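Local coordinates for protein glycerol kinase, putative (Plasmodium falciparum, PDB 2W40) that probably catalyses the ATP-dependent phosphorylation of glycerol to sn-glycerol 3-phosphate in glycerol degradation, at residues Tyr21-Asn26 and Val456-Ser461; Cys266-Gly271 and Lys421-Phe426; Ile90-Thr95 and Lys154-Asp159. One frame throughout, in Å; residues are numbered along the deposited sequence.

Interaction 1 of 3, residues Tyr21-Asn26 and Val456-Ser461; sequences YDEELN and VKIWDS
E23 and I458 mark the closest backbone approach of 21-26 and 456-461, their CA atoms 7.2 Å apart, and neither segment offers its partner a regular helix or strand. D22 to L25 form a type I turn, with E23 and E24 at its corner and L25 following at positive phi. D22 N donates to N26 O and L25 N to D22 O, the pattern of a type I turn with a G1 bulge. The turn thus closes the beta hairpin between strands 15-21 and 27-34. On the other side, helix 443-455 ends in a Schellman motif whose positive-phi residue is K457, so that the chain turns away and presents I458 and W459 to the hairpin tip. The tip of this hairpin, part of the six-stranded sheet of the N-terminal FGGY (actin-like ATPase) domain, meets the C-terminal end of that helix. L25 also packs on L446 of the helix, and I458 and W459 on I6 of strand 3-11. W459 NE1 reaches E23 O at 2.9 Å in a nearly straight bond (166°); E23 O lies close to the indole plane, and NE1 is tilted 19° from the carbonyl plane of E23. Beyond this polar edge, L25 CD2 approaches W459 CZ2 obliquely at 3.6 Å. E23 runs extended beyond CG and crosses I458 at about a right angle; its OE2 lies 3.8 Å from I458 CG2, while the carboxylate's salt bridge goes to K77. I458 CG2 in turn sits over one face of the W459 ring, offset toward the rim.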
ATOM      1  N   TYR C  21      -8.529 -21.666  34.694  1.00 10.44           N
ATOM      2  CA  TYR C  21      -8.138 -23.025  34.468  1.00 10.96           C
ATOM      3  C   TYR C  21      -8.533 -23.916  35.638  1.00 12.89           C
ATOM      4  O   TYR C  21      -8.346 -23.554  36.787  1.00 12.58           O
ATOM      5  CB  TYR C  21      -6.648 -23.183  34.234  1.00 10.40           C
ATOM      6  CG  TYR C  21      -6.143 -22.594  32.929  1.00  9.45           C
ATOM      7  CD1 TYR C  21      -5.995 -23.409  31.829  1.00 13.06           C
ATOM      8  CD2 TYR C  21      -5.640 -21.308  32.829  1.00 11.43           C
ATOM      9  CE1 TYR C  21      -5.533 -22.968  30.636  1.00 12.67           C
ATOM     10  CE2 TYR C  21      -5.220 -20.847  31.615  1.00 10.77           C
ATOM     11  CZ  TYR C  21      -5.118 -21.697  30.518  1.00 13.63           C
ATOM     12  OH  TYR C  21      -4.629 -21.291  29.297  1.00 12.91           O
ATOM     13  N   ASP C  22      -9.066 -25.085  35.307  1.00 14.27           N
ATOM     14  CA  ASP C  22      -9.274 -26.104  36.353  1.00 14.48           C
ATOM     15  C   ASP C  22      -7.872 -26.726  36.626  1.00 13.70           C
ATOM     16  O   ASP C  22      -6.900 -26.404  35.985  1.00 15.92           O
ATOM     17  CB  ASP C  22     -10.326 -27.138  35.951  1.00 15.44           C
ATOM     18  CG  ASP C  22      -9.895 -28.094  34.873  1.00 16.21           C
ATOM     19  OD1 ASP C  22      -8.708 -28.266  34.537  1.00 18.66           O
ATOM     20  OD2 ASP C  22     -10.854 -28.798  34.417  1.00 20.44           O
ATOM     21  N   GLU C  23      -7.761 -27.664  37.580  1.00 16.23           N
ATOM     22  CA  GLU C  23      -6.482 -28.210  37.964  1.00 16.89           C
ATOM     23  C   GLU C  23      -5.916 -29.258  37.053  1.00 16.51           C
ATOM     24  O   GLU C  23      -4.813 -29.744  37.282  1.00 19.34           O
ATOM     25  CB  GLU C  23      -6.523 -28.637  39.428  1.00 17.69           C
ATOM     26  CG  GLU C  23      -6.880 -27.478  40.357  1.00 19.55           C
ATOM     27  CD  GLU C  23      -6.927 -27.768  41.826  1.00 21.54           C
ATOM     28  OE1 GLU C  23      -7.429 -28.838  42.148  1.00 23.73           O
ATOM     29  OE2 GLU C  23      -6.472 -26.939  42.646  1.00 24.01           O
ATOM     30  N   GLU C  24      -6.670 -29.615  35.994  1.00 16.99           N
ATOM     31  CA  GLU C  24      -6.186 -30.393  34.855  1.00 19.56           C
ATOM     32  C   GLU C  24      -5.878 -29.540  33.643  1.00 18.02           C
ATOM     33  O   GLU C  24      -5.572 -30.032  32.571  1.00 17.69           O
ATOM     34  CB  GLU C  24      -7.186 -31.540  34.543  1.00 23.66           C
ATOM     35  CG  GLU C  24      -7.402 -32.497  35.775  1.00 27.31           C
ATOM     36  CD  GLU C  24      -6.157 -33.448  36.034  1.00 36.40           C
ATOM     37  OE1 GLU C  24      -5.379 -33.744  35.058  1.00 41.47           O
ATOM     38  OE2 GLU C  24      -5.955 -33.903  37.228  1.00 38.96           O
ATOM     39  N   LEU C  25      -5.811 -28.221  33.901  1.00 16.62           N
ATOM     40  CA  LEU C  25      -5.398 -27.246  32.897  1.00 16.41           C
ATOM     41  C   LEU C  25      -6.346 -27.198  31.689  1.00 16.34           C
ATOM     42  O   LEU C  25      -5.973 -26.742  30.583  1.00 16.81           O
ATOM     43  CB  LEU C  25      -3.931 -27.453  32.505  1.00 17.52           C
ATOM     44  CG  LEU C  25      -2.929 -27.244  33.614  1.00 18.39           C
ATOM     45  CD1 LEU C  25      -1.538 -27.590  33.092  1.00 17.21           C
ATOM     46  CD2 LEU C  25      -3.070 -25.777  34.266  1.00 17.48           C
ATOM     47  N   ASN C  26      -7.598 -27.482  31.961  1.00 15.33           N
ATOM     48  CA  ASN C  26      -8.709 -27.168  31.044  1.00 17.06           C
ATOM     49  C   ASN C  26      -9.231 -25.739  31.332  1.00 17.61           C
ATOM     50  O   ASN C  26      -9.393 -25.365  32.488  1.00 17.70           O
ATOM     51  CB  ASN C  26      -9.912 -28.116  31.255  1.00 19.98           C
ATOM     52  CG  ASN C  26      -9.563 -29.581  31.151  1.00 22.49           C
ATOM     53  OD1 ASN C  26      -9.761 -30.379  32.141  1.00 26.60           O
ATOM     54  ND2 ASN C  26      -9.068 -29.979  29.993  1.00 20.90           N
ATOM     55  N   VAL C 456       1.843 -22.704  44.694  1.00 12.02           N
ATOM     56  CA  VAL C 456       0.975 -23.119  45.797  1.00 12.21           C
ATOM     57  C   VAL C 456       0.737 -24.659  45.901  1.00 13.42           C
ATOM     58  O   VAL C 456      -0.166 -25.108  46.637  1.00 16.90           O
ATOM     59  CB  VAL C 456      -0.368 -22.363  45.795  1.00 11.65           C
ATOM     60  CG1 VAL C 456      -0.185 -20.844  46.040  1.00 16.45           C
ATOM     61  CG2 VAL C 456      -1.169 -22.596  44.511  1.00 13.79           C
ATOM     62  N   LYS C 457       1.579 -25.419  45.204  1.00 14.18           N
ATOM     63  CA  LYS C 457       1.644 -26.877  45.262  1.00 15.64           C
ATOM     64  C   LYS C 457       0.364 -27.574  44.792  1.00 13.59           C
ATOM     65  O   LYS C 457      -0.057 -28.631  45.358  1.00 13.29           O
ATOM     66  CB  LYS C 457       1.914 -27.334  46.684  1.00 18.21           C
ATOM     67  CG  LYS C 457       2.969 -26.556  47.514  1.00 23.03           C
ATOM     68  CD  LYS C 457       4.241 -26.680  46.920  1.00 22.24           C
ATOM     69  CE  LYS C 457       5.386 -26.210  47.930  1.00 25.50           C
ATOM     70  NZ  LYS C 457       6.602 -25.969  47.116  1.00 28.26           N
ATOM     71  N   ILE C 458      -0.259 -27.035  43.733  1.00 12.67           N
ATOM     72  CA  ILE C 458      -1.439 -27.706  43.085  1.00 15.21           C
ATOM     73  C   ILE C 458      -1.019 -29.067  42.567  1.00 16.39           C
ATOM     74  O   ILE C 458      -1.762 -30.039  42.695  1.00 15.15           O
ATOM     75  CB  ILE C 458      -2.067 -26.886  41.940  1.00 11.94           C
ATOM     76  CG1 ILE C 458      -2.611 -25.596  42.521  1.00 16.39           C
ATOM     77  CG2 ILE C 458      -3.092 -27.734  41.218  1.00 12.56           C
ATOM     78  CD1 ILE C 458      -3.457 -24.685  41.626  1.00 19.29           C
ATOM     79  N   TRP C 459       0.175 -29.117  41.973  1.00 16.52           N
ATOM     80  CA  TRP C 459       0.811 -30.338  41.516  1.00 20.18           C
ATOM     81  C   TRP C 459       2.129 -30.321  42.270  1.00 23.73           C
ATOM     82  O   TRP C 459       2.688 -29.226  42.616  1.00 26.14           O
ATOM     83  CB  TRP C 459       1.068 -30.245  40.003  1.00 16.52           C
ATOM     84  CG  TRP C 459      -0.080 -29.662  39.232  1.00 15.44           C
ATOM     85  CD1 TRP C 459      -1.225 -30.288  38.834  1.00 16.12           C
ATOM     86  CD2 TRP C 459      -0.178 -28.309  38.666  1.00 11.83           C
ATOM     87  NE1 TRP C 459      -2.030 -29.429  38.147  1.00 15.36           N
ATOM     88  CE2 TRP C 459      -1.423 -28.201  38.054  1.00 14.52           C
ATOM     89  CE3 TRP C 459       0.634 -27.174  38.725  1.00 13.93           C
ATOM     90  CZ2 TRP C 459      -1.878 -27.025  37.444  1.00 13.64           C
ATOM     91  CZ3 TRP C 459       0.195 -26.019  38.102  1.00 13.65           C
ATOM     92  CH2 TRP C 459      -1.039 -25.930  37.491  1.00 12.39           C
ATOM     93  N   ASP C 460       2.699 -31.484  42.365  1.00 27.39           N
ATOM     94  CA  ASP C 460       3.988 -31.669  43.074  1.00 30.15           C
ATOM     95  C   ASP C 460       5.203 -30.973  42.434  1.00 32.22           C
ATOM     96  O   ASP C 460       6.060 -30.316  43.137  1.00 33.20           O
ATOM     97  CB  ASP C 460       4.198 -33.177  43.205  1.00 32.76           C
ATOM     98  CG  ASP C 460       2.994 -33.865  43.912  1.00 38.64           C
ATOM     99  OD1 ASP C 460       2.597 -33.340  45.000  1.00 45.39           O
ATOM    100  OD2 ASP C 460       2.393 -34.862  43.373  1.00 45.17           O
ATOM    101  N   SER C 461       5.258 -31.086  41.096  1.00 32.82           N
ATOM    102  CA  SER C 461       6.464 -30.838  40.343  1.00 32.90           C
ATOM    103  C   SER C 461       6.044 -30.500  38.946  1.00 32.01           C
ATOM    104  O   SER C 461       5.007 -30.909  38.512  1.00 29.33           O
ATOM    105  CB  SER C 461       7.345 -32.106  40.222  1.00 33.51           C
ATOM    106  OG  SER C 461       6.738 -33.140  39.428  1.00 34.20           O
TER

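Interaction 2 of 3, residues Cys266-Gly271 and Lys421-Phe426; sequences CTYGTG and KPFMQF
F423 is the first residue of helix 421-431 to touch strand 264-268. Its CG stands anti to the backbone N (chi1 180°), which places the ring against Y268. The corner of the ring does the touching: F423 CE2 lies 3.7 Å from Y268 CE1, and F423 CZ is close behind it. The two ring planes are steeply inclined, at 81°, with centroids 5.6 Å apart, yet the approach is oblique. Y268 CD1 nevertheless falls in the plane of the F423 ring, at its edge. One residue on, the M424 side chain bends at both chi2 and chi3, which brings its sulfur over the Y268 ring. M424 SD stands 4.5 Å from the ring centroid and 22° off the normal, while M424 CE reaches Y268 CE2 at 4.1 Å. M424 SD and F423 CE2 both come from the same side of the Y268 ring plane, the sulfur over the face and the phenyl obliquely. The phenol hydroxyl bonds to N427 OD1, one helical turn beyond F423. Further along, F426 turns to helix 377-403. Helix and strand pack in this way in the C-terminal domain of the actin-like ATPase fold. The Met-aromatic contact lies near the ADP site seen in another crystal of this protein: T270 of that site comes two residues after Y268, and the Y268 side chain is about 6 Å from G416, at nearest atoms.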
ATOM      1  N   CYS C 266       7.969 -20.689  18.738  1.00  9.76           N
ATOM      2  CA  CYS C 266       7.623 -19.452  18.060  1.00  8.74           C
ATOM      3  C   CYS C 266       6.154 -19.148  18.288  1.00  9.89           C
ATOM      4  O   CYS C 266       5.300 -19.987  18.016  1.00 11.70           O
ATOM      5  CB  CYS C 266       7.959 -19.560  16.603  1.00 11.38           C
ATOM      6  SG  CYS C 266       7.702 -18.015  15.738  1.00 15.01           S
ATOM      7  N   THR C 267       5.858 -17.970  18.865  1.00  8.69           N
ATOM      8  CA  THR C 267       4.539 -17.498  19.090  1.00  9.24           C
ATOM      9  C   THR C 267       4.173 -16.447  18.062  1.00 10.57           C
ATOM     10  O   THR C 267       4.938 -15.498  17.858  1.00 13.03           O
ATOM     11  CB  THR C 267       4.393 -16.896  20.545  1.00 10.86           C
ATOM     12  OG1 THR C 267       4.734 -17.893  21.573  1.00 13.43           O
ATOM     13  CG2 THR C 267       2.993 -16.389  20.784  1.00 13.10           C
ATOM     14  N   TYR C 268       2.984 -16.616  17.467  1.00  9.99           N
ATOM     15  CA  TYR C 268       2.420 -15.724  16.519  1.00  8.86           C
ATOM     16  C   TYR C 268       1.275 -14.984  17.222  1.00 11.52           C
ATOM     17  O   TYR C 268       0.237 -15.561  17.602  1.00 12.07           O
ATOM     18  CB  TYR C 268       1.845 -16.472  15.286  1.00 11.08           C
ATOM     19  CG  TYR C 268       2.901 -17.199  14.467  1.00  9.15           C
ATOM     20  CD1 TYR C 268       3.333 -16.718  13.271  1.00 10.79           C
ATOM     21  CD2 TYR C 268       3.359 -18.442  14.816  1.00 12.68           C
ATOM     22  CE1 TYR C 268       4.242 -17.369  12.512  1.00 11.82           C
ATOM     23  CE2 TYR C 268       4.356 -19.108  14.014  1.00 12.83           C
ATOM     24  CZ  TYR C 268       4.744 -18.597  12.876  1.00 12.41           C
ATOM     25  OH  TYR C 268       5.663 -19.341  12.107  1.00 14.07           O
ATOM     26  N   GLY C 269       1.444 -13.693  17.349  1.00 10.22           N
ATOM     27  CA  GLY C 269       0.506 -12.826  18.014  1.00 10.51           C
ATOM     28  C   GLY C 269       0.556 -11.414  17.398  1.00 10.17           C
ATOM     29  O   GLY C 269       0.775 -11.265  16.214  1.00 10.72           O
ATOM     30  N   THR C 270       0.373 -10.388  18.238  1.00  9.05           N
ATOM     31  CA  THR C 270       0.632  -9.005  17.784  1.00  8.60           C
ATOM     32  C   THR C 270       1.983  -8.866  17.099  1.00  8.72           C
ATOM     33  O   THR C 270       2.075  -8.233  16.014  1.00  9.53           O
ATOM     34  CB  THR C 270       0.527  -8.075  19.002  1.00  6.83           C
ATOM     35  OG1 THR C 270      -0.779  -8.167  19.622  1.00 10.18           O
ATOM     36  CG2 THR C 270       0.765  -6.657  18.679  1.00  9.13           C
ATOM     37  N   GLY C 271       3.013  -9.413  17.695  1.00  6.96           N
ATOM     38  CA  GLY C 271       4.302  -9.682  17.014  1.00  8.44           C
ATOM     39  C   GLY C 271       4.529 -11.176  16.901  1.00  7.57           C
ATOM     40  O   GLY C 271       3.706 -11.968  17.324  1.00  9.02           O
ATOM     41  N   LYS C 421      -3.817 -22.941   7.853  1.00 16.56           N
ATOM     42  CA  LYS C 421      -2.953 -23.957   7.212  1.00 17.97           C
ATOM     43  C   LYS C 421      -2.102 -23.425   6.060  1.00 15.99           C
ATOM     44  O   LYS C 421      -0.932 -23.759   6.017  1.00 14.96           O
ATOM     45  CB  LYS C 421      -3.741 -25.191   6.710  1.00 21.04           C
ATOM     46  CG  LYS C 421      -4.287 -26.063   7.853  1.00 25.60           C
ATOM     47  CD  LYS C 421      -5.511 -26.855   7.359  1.00 26.59           C
ATOM     48  CE  LYS C 421      -5.741 -28.162   8.103  1.00 32.59           C
ATOM     49  NZ  LYS C 421      -6.006 -29.311   7.113  1.00 38.25           N
ATOM     50  N   PRO C 422      -2.681 -22.649   5.101  1.00 15.31           N
ATOM     51  CA  PRO C 422      -1.759 -22.118   4.075  1.00 14.83           C
ATOM     52  C   PRO C 422      -0.690 -21.188   4.607  1.00 12.68           C
ATOM     53  O   PRO C 422       0.424 -21.215   4.145  1.00 11.29           O
ATOM     54  CB  PRO C 422      -2.647 -21.396   3.077  1.00 15.26           C
ATOM     55  CG  PRO C 422      -3.950 -21.282   3.737  1.00 16.95           C
ATOM     56  CD  PRO C 422      -4.106 -22.353   4.786  1.00 16.13           C
ATOM     57  N   PHE C 423      -1.018 -20.434   5.618  1.00 11.13           N
ATOM     58  CA  PHE C 423       0.035 -19.612   6.255  1.00 11.32           C
ATOM     59  C   PHE C 423       1.121 -20.441   6.897  1.00 11.36           C
ATOM     60  O   PHE C 423       2.351 -20.239   6.622  1.00 11.00           O
ATOM     61  CB  PHE C 423      -0.631 -18.710   7.329  1.00 11.53           C
ATOM     62  CG  PHE C 423       0.327 -17.826   8.059  1.00  9.93           C
ATOM     63  CD1 PHE C 423       1.064 -16.846   7.421  1.00 11.74           C
ATOM     64  CD2 PHE C 423       0.550 -18.016   9.419  1.00 11.58           C
ATOM     65  CE1 PHE C 423       1.988 -15.991   8.133  1.00 10.36           C
ATOM     66  CE2 PHE C 423       1.470 -17.201  10.089  1.00 10.71           C
ATOM     67  CZ  PHE C 423       2.153 -16.163   9.461  1.00 13.22           C
ATOM     68  N   MET C 424       0.735 -21.434   7.715  1.00 11.35           N
ATOM     69  CA  MET C 424       1.739 -22.278   8.367  1.00 10.46           C
ATOM     70  C   MET C 424       2.545 -23.073   7.329  1.00  9.50           C
ATOM     71  O   MET C 424       3.765 -23.291   7.478  1.00 10.53           O
ATOM     72  CB  MET C 424       1.032 -23.166   9.371  1.00 12.04           C
ATOM     73  CG  MET C 424       0.499 -22.448  10.609  1.00 12.42           C
ATOM     74  SD  MET C 424       1.717 -21.145  11.287  1.00 17.75           S
ATOM     75  CE  MET C 424       2.785 -22.290  11.935  1.00 14.22           C
ATOM     76  N   GLN C 425       1.895 -23.504   6.235  1.00  9.08           N
ATOM     77  CA  GLN C 425       2.615 -24.234   5.188  1.00  9.65           C
ATOM     78  C   GLN C 425       3.685 -23.319   4.533  1.00 11.30           C
ATOM     79  O   GLN C 425       4.796 -23.724   4.324  1.00 11.13           O
ATOM     80  CB  GLN C 425       1.636 -24.788   4.169  1.00  9.94           C
ATOM     81  CG  GLN C 425       2.367 -25.662   3.142  1.00 10.58           C
ATOM     82  CD  GLN C 425       3.055 -26.890   3.757  1.00 12.51           C
ATOM     83  OE1 GLN C 425       2.367 -27.754   4.279  1.00 16.63           O
ATOM     84  NE2 GLN C 425       4.333 -26.962   3.657  1.00 13.93           N
ATOM     85  N   PHE C 426       3.289 -22.072   4.278  1.00  9.70           N
ATOM     86  CA  PHE C 426       4.230 -21.082   3.697  1.00  9.74           C
ATOM     87  C   PHE C 426       5.398 -20.829   4.652  1.00 10.09           C
ATOM     88  O   PHE C 426       6.536 -20.752   4.220  1.00 10.85           O
ATOM     89  CB  PHE C 426       3.520 -19.784   3.375  1.00  9.93           C
ATOM     90  CG  PHE C 426       4.347 -18.839   2.613  1.00 10.42           C
ATOM     91  CD1 PHE C 426       4.509 -18.958   1.253  1.00 11.08           C
ATOM     92  CD2 PHE C 426       5.043 -17.805   3.222  1.00  9.96           C
ATOM     93  CE1 PHE C 426       5.262 -18.103   0.531  1.00 12.92           C
ATOM     94  CE2 PHE C 426       5.830 -16.963   2.468  1.00 12.39           C
ATOM     95  CZ  PHE C 426       5.915 -17.107   1.138  1.00 12.44           C
TER

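Interaction 3 of 3, residues Ile90-Thr95 and Lys154-Asp159; sequences IWDRIT and KQKIDD
With CG anti to the backbone N (chi1 178°), D92 swings its carboxylate out from the end of strand 88-92 to face helix 151-158, where it touches K156. K156 starts toward the strand, runs straight through chi2, then bends at chi3 (75°) and again at chi4, so that its ammonium group curls onto the acid and the two side chains cross obliquely. K156 NZ lies 2.8 Å from D92 OD1 in a hydrogen-bonded salt bridge. It arrives on the anti side of that oxygen, 30° out of the carboxylate plane, with K156 CE following at 3.3 Å from D92 OD1. NZ has a second partner in the OG1 of T161, just before strand 162-166.

The other carboxylate oxygen is occupied locally. T95 OG1 gives a short hydrogen bond of 2.6 Å at the anti lone pair of D92 OD2, and T95 N reaches D92 OD2 at 2.9 Å from above the carboxylate plane. The backbone bond makes an Asx motif, in which the acid ties down the chain as it leaves the strand. Beside this polar pair, I90 points toward the helix, and its CD1 meets I157 CD1 at 4.3 Å; this is a loose apolar touch, with L146 and I147 of helix 140-149 nearby. The two-stranded antiparallel sheet of 88-92 and 162-166 is thereby joined to the helix that precedes its second strand.

Chemically, each carboxylate oxygen of D92 has its own work: OD1 takes the charged lysine and OD2 two donors of T95. Three bonds to one group should fix its rotation, and the lysine nearby would be expected to favour the ionised acid.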
ATOM      1  N   ILE C  90       5.357   5.059  34.258  1.00  5.75           N
ATOM      2  CA  ILE C  90       5.953   5.720  35.437  1.00  7.46           C
ATOM      3  C   ILE C  90       4.731   6.363  36.170  1.00  6.79           C
ATOM      4  O   ILE C  90       3.903   7.125  35.576  1.00  7.80           O
ATOM      5  CB  ILE C  90       7.049   6.763  35.110  1.00  7.95           C
ATOM      6  CG1 ILE C  90       8.131   6.100  34.240  1.00 10.36           C
ATOM      7  CG2 ILE C  90       7.669   7.396  36.381  1.00  7.93           C
ATOM      8  CD1 ILE C  90       9.304   7.003  33.801  1.00 10.25           C
ATOM      9  N   TRP C  91       4.606   6.007  37.443  1.00  6.82           N
ATOM     10  CA  TRP C  91       3.480   6.490  38.221  1.00  7.77           C
ATOM     11  C   TRP C  91       3.900   7.012  39.599  1.00  8.30           C
ATOM     12  O   TRP C  91       4.993   6.810  40.038  1.00  9.07           O
ATOM     13  CB  TRP C  91       2.393   5.435  38.422  1.00  8.38           C
ATOM     14  CG  TRP C  91       2.740   4.149  39.131  1.00  7.47           C
ATOM     15  CD1 TRP C  91       2.536   3.852  40.447  1.00  8.51           C
ATOM     16  CD2 TRP C  91       3.253   2.908  38.533  1.00  6.79           C
ATOM     17  NE1 TRP C  91       2.928   2.584  40.733  1.00  8.71           N
ATOM     18  CE2 TRP C  91       3.347   1.950  39.585  1.00  8.00           C
ATOM     19  CE3 TRP C  91       3.676   2.549  37.258  1.00  5.88           C
ATOM     20  CZ2 TRP C  91       3.774   0.634  39.350  1.00  7.08           C
ATOM     21  CZ3 TRP C  91       4.103   1.225  37.023  1.00  9.24           C
ATOM     22  CH2 TRP C  91       4.145   0.286  38.055  1.00  7.18           C
ATOM     23  N   ASP C  92       2.988   7.753  40.231  1.00  9.57           N
ATOM     24  CA  ASP C  92       3.166   8.266  41.570  1.00  9.71           C
ATOM     25  C   ASP C  92       3.004   7.100  42.585  1.00 10.60           C
ATOM     26  O   ASP C  92       1.967   6.429  42.585  1.00 12.04           O
ATOM     27  CB  ASP C  92       2.128   9.344  41.910  1.00 10.69           C
ATOM     28  CG  ASP C  92       2.280   9.836  43.334  1.00 13.01           C
ATOM     29  OD1 ASP C  92       3.350  10.309  43.686  1.00 17.72           O
ATOM     30  OD2 ASP C  92       1.282   9.819  44.048  1.00 18.89           O
ATOM     31  N   ARG C  93       3.979   6.887  43.455  1.00 10.99           N
ATOM     32  CA  ARG C  93       3.941   5.809  44.430  0.50 10.95           C
ATOM     33  C   ARG C  93       2.754   5.859  45.393  1.00 11.83           C
ATOM     34  O   ARG C  93       2.061   4.876  45.656  1.00 13.80           O
ATOM     35  CB  ARG C  93       5.244   5.860  45.204  0.50 12.23           C
ATOM     36  CG  ARG C  93       5.397   4.822  46.304  0.50 10.81           C
ATOM     37  CD  ARG C  93       6.836   4.664  46.743  0.50 12.69           C
ATOM     38  NE  ARG C  93       7.505   5.932  47.018  0.50 11.90           N
ATOM     39  CZ  ARG C  93       7.258   6.693  48.064  0.50 13.99           C
ATOM     40  NH1 ARG C  93       6.324   6.345  48.959  0.50 16.50           N
ATOM     41  NH2 ARG C  93       7.907   7.810  48.205  0.50 13.89           N
ATOM     42  N   ILE C  94       2.528   7.036  45.938  1.00 13.11           N
ATOM     43  CA  ILE C  94       1.549   7.171  47.035  1.00 13.35           C
ATOM     44  C   ILE C  94       0.124   7.109  46.527  1.00 13.49           C
ATOM     45  O   ILE C  94      -0.696   6.384  47.120  1.00 15.41           O
ATOM     46  CB  ILE C  94       1.763   8.424  47.841  1.00 16.30           C
ATOM     47  CG1 ILE C  94       3.063   8.344  48.599  1.00 17.45           C
ATOM     48  CG2 ILE C  94       0.537   8.612  48.826  1.00 16.39           C
ATOM     49  CD1 ILE C  94       3.189   7.217  49.584  1.00 25.80           C
ATOM     50  N   THR C  95      -0.196   7.801  45.429  1.00 12.98           N
ATOM     51  CA  THR C  95      -1.541   7.759  44.848  1.00 14.26           C
ATOM     52  C   THR C  95      -1.822   6.668  43.756  1.00 12.25           C
ATOM     53  O   THR C  95      -2.975   6.335  43.496  1.00 15.01           O
ATOM     54  CB  THR C  95      -1.880   9.109  44.181  1.00 14.38           C
ATOM     55  OG1 THR C  95      -1.052   9.317  43.030  1.00 15.70           O
ATOM     56  CG2 THR C  95      -1.721  10.299  45.206  1.00 16.79           C
ATOM     57  N   LYS C 154      11.126  13.592  35.918  1.00 11.30           N
ATOM     58  CA  LYS C 154      12.464  13.712  36.360  1.00 11.04           C
ATOM     59  C   LYS C 154      12.547  13.985  37.860  1.00  9.65           C
ATOM     60  O   LYS C 154      13.360  13.386  38.608  1.00 12.10           O
ATOM     61  CB  LYS C 154      13.210  14.820  35.554  1.00 11.89           C
ATOM     62  CG  LYS C 154      14.665  14.995  35.955  1.00 12.39           C
ATOM     63  CD  LYS C 154      15.367  16.105  35.168  1.00 17.40           C
ATOM     64  N   GLN C 155      11.755  14.950  38.311  1.00  9.86           N
ATOM     65  CA  GLN C 155      11.786  15.361  39.732  1.00 10.70           C
ATOM     66  C   GLN C 155      11.384  14.222  40.690  1.00 10.62           C
ATOM     67  O   GLN C 155      11.878  14.066  41.827  1.00 11.86           O
ATOM     68  CB  GLN C 155      10.847  16.552  39.889  1.00 10.99           C
ATOM     69  CG  GLN C 155      11.461  17.870  39.232  1.00 12.30           C
ATOM     70  CD  GLN C 155      10.494  19.053  39.079  1.00 12.82           C
ATOM     71  OE1 GLN C 155      10.859  20.020  38.376  1.00 18.46           O
ATOM     72  NE2 GLN C 155       9.315  18.975  39.640  1.00 17.58           N
ATOM     73  N   LYS C 156      10.365  13.491  40.294  1.00 11.63           N
ATOM     74  CA  LYS C 156       9.803  12.436  41.149  1.00 11.60           C
ATOM     75  C   LYS C 156      10.654  11.172  41.089  1.00 12.00           C
ATOM     76  O   LYS C 156      10.636  10.441  42.075  1.00 11.19           O
ATOM     77  CB  LYS C 156       8.372  12.116  40.788  1.00 12.32           C
ATOM     78  CG  LYS C 156       7.336  13.226  41.142  1.00 10.60           C
ATOM     79  CD  LYS C 156       5.952  12.956  40.679  1.00 12.04           C
ATOM     80  CE  LYS C 156       5.306  11.927  41.524  1.00 12.77           C
ATOM     81  NZ  LYS C 156       5.304  12.181  42.984  1.00 15.63           N
ATOM     82  N   ILE C 157      11.415  10.922  40.018  1.00 12.29           N
ATOM     83  CA  ILE C 157      12.446   9.859  40.086  1.00 12.77           C
ATOM     84  C   ILE C 157      13.563  10.305  41.038  1.00 14.47           C
ATOM     85  O   ILE C 157      13.930   9.610  41.960  1.00 13.89           O
ATOM     86  CB  ILE C 157      13.002   9.528  38.708  1.00 11.48           C
ATOM     87  CG1 ILE C 157      11.911   8.832  37.862  1.00 11.38           C
ATOM     88  CG2 ILE C 157      14.210   8.603  38.816  1.00 13.61           C
ATOM     89  CD1 ILE C 157      12.231   8.743  36.378  1.00 15.21           C
ATOM     90  N   ASP C 158      13.994  11.558  40.851  1.00 14.49           N
ATOM     91  CA  ASP C 158      15.016  12.090  41.733  1.00 16.10           C
ATOM     92  C   ASP C 158      14.641  11.988  43.231  1.00 14.57           C
ATOM     93  O   ASP C 158      15.477  11.583  44.050  1.00 18.00           O
ATOM     94  CB  ASP C 158      15.425  13.513  41.403  1.00 15.57           C
ATOM     95  CG  ASP C 158      16.041  13.705  39.965  1.00 21.82           C
ATOM     96  OD1 ASP C 158      16.359  12.736  39.168  1.00 26.24           O
ATOM     97  OD2 ASP C 158      16.161  14.921  39.600  1.00 24.96           O
ATOM     98  N   ASP C 159      13.436  12.363  43.600  1.00 15.54           N
ATOM     99  CA  ASP C 159      13.014  12.299  44.969  1.00 15.07           C
ATOM    100  C   ASP C 159      12.426  11.001  45.493  1.00 14.07           C
ATOM    101  O   ASP C 159      11.930  10.985  46.647  1.00 15.14           O
ATOM    102  CB  ASP C 159      12.146  13.493  45.345  1.00 15.71           C
ATOM    103  CG  ASP C 159      10.736  13.468  44.823  1.00 17.98           C
ATOM    104  OD1 ASP C 159      10.326  12.392  44.288  1.00 16.77           O
ATOM    105  OD2 ASP C 159      10.032  14.571  44.962  1.00 21.48           O
TER

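Overall arrangement
Interaction 3 comes first to completion along the chain and lies in the N-terminal FGGY domain, where strands 88-92 and 162-166 meet helix 151-158. Interaction 2 follows in the C-terminal domain, packing helix 421-431 against the seven-stranded beta-sheet. These two lie on opposite sides of the chain's centre, their centres about 41 Å apart. The two segments of interaction 1, separated by 430 residues, bracket both others along the chain, and join the six-stranded N-terminal beta-sheet to the chain just after helix 443-455. Its centre is about 29 Å from that of interaction 2 and about 39 Å from that of interaction 3. Interaction 2 holds T270 of the ADP site known from another crystal; the other two lie away from that site.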